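Long-range contact in serine protease inhibitor 2 (Anopheles gambiae, PDB 3PZF), which inhibits the clip-domain serine proteases CLIPB4, CLIPB9 and CLIPB10 and so restrains the melanization immune response in mosquito hemolymph: residues V67-S75 with Q302-S310. Residues are numbered along the deposited sequence; the frame is centred on the assembly and turned at random.
Sequences VSNTKRELS and QVGIREIFS
Gly304, just past helix 297-302, turns its carbonyl O against the carboxylate of Glu73, 3.4 Å from CD. Its positive phi makes it the C-prime residue of a Schellman motif, in which Ile305 N reaches back to Leu300 O and the helix ends. Ile305 follows with an apolar contact, its CG2 lying 4.0 Å from CD2 of Leu74 where the two side chains cross at about a right angle. Next comes the polar centre. Arg306 N and Glu307 N both donate to OE1 of Glu73, the former (3.0 Å) from above the carboxylate plane, the latter (2.9 Å) almost straight at 171° and on the syn lone pair. One carboxylate oxygen thus holds two successive amides where the chain enters the 3-10 turn 307-309; a water that accepts from Ile308 N also lies by OE1, but unusually close, which leaves that link doubtful. Glu73 reaches the amides with its chain extended beyond CG (chi2 170°). Glu307 sends its side chain over the first turn of the helix: CG sits 3.0 Å from Thr70 OG1, and a bend at chi2 (98°) lays OE1 beside Asn69 CB. Ile308 closes the seam, with CG2 3.9 Å from CG2 of Thr70. Past it, Ser310 N and OG both donate to Glu307 O, so this carbonyl is gripped twice. The pairing fastens the loop after helix 297-302 to short helix 69-73 in the helical part of the serpin fold; of its apolar side chains, Leu74 rests on Tyr56 and Ile308 on Ile55 of helix 45-58, while Ile305 reaches Leu52 there and Phe25 of helix 24-35.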
# COMPACT_ATOMS: atom_id res chain seq x y z
N VAL A 67 -1.68 -17.98 24.78
CA VAL A 67 -0.61 -18.07 23.78
C VAL A 67 -1.01 -18.97 22.62
O VAL A 67 -1.91 -19.80 22.76
CB VAL A 67 0.69 -18.66 24.37
CG1 VAL A 67 1.88 -18.25 23.53
CG2 VAL A 67 0.89 -18.21 25.80
N SER A 68 -0.34 -18.80 21.48
CA SER A 68 -0.53 -19.66 20.31
C SER A 68 0.37 -19.18 19.17
O SER A 68 0.91 -18.08 19.23
CB SER A 68 -1.99 -19.67 19.85
OG SER A 68 -2.30 -18.55 19.03
N ASN A 69 0.52 -19.99 18.13
CA ASN A 69 1.37 -19.60 17.01
C ASN A 69 0.76 -18.46 16.21
O ASN A 69 1.49 -17.72 15.55
CB ASN A 69 1.67 -20.79 16.10
CG ASN A 69 3.09 -21.28 16.24
OD1 ASN A 69 3.88 -20.74 17.02
ND2 ASN A 69 3.43 -22.32 15.49
N THR A 70 -0.56 -18.32 16.25
CA THR A 70 -1.21 -17.18 15.61
C THR A 70 -0.85 -15.88 16.33
O THR A 70 -0.31 -14.95 15.73
CB THR A 70 -2.73 -17.31 15.64
OG1 THR A 70 -3.14 -18.35 14.74
CG2 THR A 70 -3.39 -15.99 15.23
N LYS A 71 -1.15 -15.81 17.63
CA LYS A 71 -0.77 -14.64 18.42
C LYS A 71 0.70 -14.33 18.20
O LYS A 71 1.07 -13.18 17.98
CB LYS A 71 -1.04 -14.85 19.91
CG LYS A 71 -0.55 -13.68 20.78
CD LYS A 71 -1.01 -13.79 22.23
CE LYS A 71 -0.80 -12.48 22.97
NZ LYS A 71 -1.22 -12.58 24.38
N ARG A 72 1.52 -15.36 18.24
CA ARG A 72 2.97 -15.21 18.13
C ARG A 72 3.40 -14.64 16.79
O ARG A 72 4.23 -13.75 16.74
CB ARG A 72 3.66 -16.57 18.35
N GLU A 73 2.83 -15.17 15.70
CA GLU A 73 3.27 -14.79 14.36
C GLU A 73 2.78 -13.40 13.97
O GLU A 73 3.47 -12.68 13.27
CB GLU A 73 2.79 -15.81 13.31
CG GLU A 73 3.61 -17.10 13.28
CD GLU A 73 2.98 -18.18 12.42
OE1 GLU A 73 1.98 -17.91 11.72
OE2 GLU A 73 3.51 -19.32 12.44
N LEU A 74 1.58 -13.02 14.41
CA LEU A 74 1.04 -11.71 14.05
C LEU A 74 1.76 -10.61 14.85
O LEU A 74 1.27 -9.50 14.97
CB LEU A 74 -0.48 -11.68 14.31
CG LEU A 74 -1.29 -12.70 13.51
CD1 LEU A 74 -2.80 -12.64 13.79
CD2 LEU A 74 -1.01 -12.49 12.04
N SER A 75 2.96 -10.94 15.35
CA SER A 75 3.64 -10.16 16.39
C SER A 75 4.12 -8.79 15.96
O SER A 75 3.80 -7.79 16.61
CB SER A 75 4.86 -10.92 16.89
OG SER A 75 5.89 -10.90 15.91
N GLN A 302 4.95 -16.87 2.84
CA GLN A 302 6.37 -16.78 2.53
C GLN A 302 7.14 -15.97 3.58
O GLN A 302 8.28 -16.29 3.87
CB GLN A 302 6.58 -16.19 1.14
CG GLN A 302 6.21 -17.15 0.02
CD GLN A 302 6.98 -18.46 0.10
OE1 GLN A 302 8.20 -18.48 0.08
NE2 GLN A 302 6.25 -19.57 0.21
N VAL A 303 6.51 -14.95 4.15
CA VAL A 303 7.21 -14.13 5.13
C VAL A 303 6.97 -14.60 6.58
O VAL A 303 7.34 -13.90 7.52
CB VAL A 303 6.84 -12.64 5.00
CG1 VAL A 303 7.26 -12.09 3.64
CG2 VAL A 303 5.35 -12.43 5.25
N GLY A 304 6.37 -15.78 6.76
CA GLY A 304 6.27 -16.39 8.08
C GLY A 304 4.90 -16.33 8.75
O GLY A 304 4.74 -16.79 9.89
N ILE A 305 3.92 -15.76 8.06
CA ILE A 305 2.56 -15.69 8.59
C ILE A 305 1.74 -16.86 8.03
O ILE A 305 1.18 -16.77 6.94
CB ILE A 305 1.92 -14.34 8.27
CG1 ILE A 305 2.78 -13.22 8.86
CG2 ILE A 305 0.49 -14.27 8.82
CD1 ILE A 305 2.27 -11.84 8.55
N ARG A 306 1.71 -17.96 8.78
CA ARG A 306 1.23 -19.23 8.23
C ARG A 306 0.10 -19.85 9.05
O ARG A 306 -0.80 -20.48 8.50
CB ARG A 306 2.40 -20.22 8.14
CG ARG A 306 3.65 -19.64 7.44
CD ARG A 306 4.77 -20.67 7.28
NE ARG A 306 4.99 -21.05 5.88
CZ ARG A 306 6.03 -20.68 5.14
NH1 ARG A 306 6.99 -19.91 5.65
NH2 ARG A 306 6.12 -21.09 3.88
N GLU A 307 0.14 -19.67 10.36
CA GLU A 307 -0.84 -20.33 11.24
C GLU A 307 -2.29 -19.93 10.94
O GLU A 307 -3.19 -20.74 11.10
CB GLU A 307 -0.51 -20.03 12.70
CG GLU A 307 -1.48 -20.67 13.70
CD GLU A 307 -0.95 -21.96 14.29
OE1 GLU A 307 -1.19 -22.19 15.50
OE2 GLU A 307 -0.32 -22.75 13.56
N ILE A 308 -2.52 -18.70 10.49
CA ILE A 308 -3.89 -18.25 10.19
C ILE A 308 -4.47 -18.91 8.93
O ILE A 308 -5.67 -18.84 8.66
CB ILE A 308 -3.97 -16.71 10.04
CG1 ILE A 308 -3.00 -16.23 8.97
CG2 ILE A 308 -3.67 -16.02 11.36
CD1 ILE A 308 -3.24 -14.79 8.57
N PHE A 309 -3.61 -19.56 8.14
CA PHE A 309 -4.09 -20.31 6.98
C PHE A 309 -4.08 -21.82 7.24
O PHE A 309 -4.37 -22.61 6.35
CB PHE A 309 -3.23 -19.97 5.75
CG PHE A 309 -3.15 -18.50 5.50
CD1 PHE A 309 -4.27 -17.79 5.12
CD2 PHE A 309 -1.95 -17.81 5.69
CE1 PHE A 309 -4.21 -16.40 4.92
CE2 PHE A 309 -1.88 -16.43 5.49
CZ PHE A 309 -3.01 -15.73 5.10
N SER A 310 -3.79 -22.21 8.48
CA SER A 310 -3.63 -23.63 8.81
C SER A 310 -4.93 -24.26 9.30
O SER A 310 -5.90 -23.56 9.59
CB SER A 310 -2.54 -23.80 9.87
OG SER A 310 -3.03 -23.49 11.17
O HOH W 1 -0.23 -16.78 11.63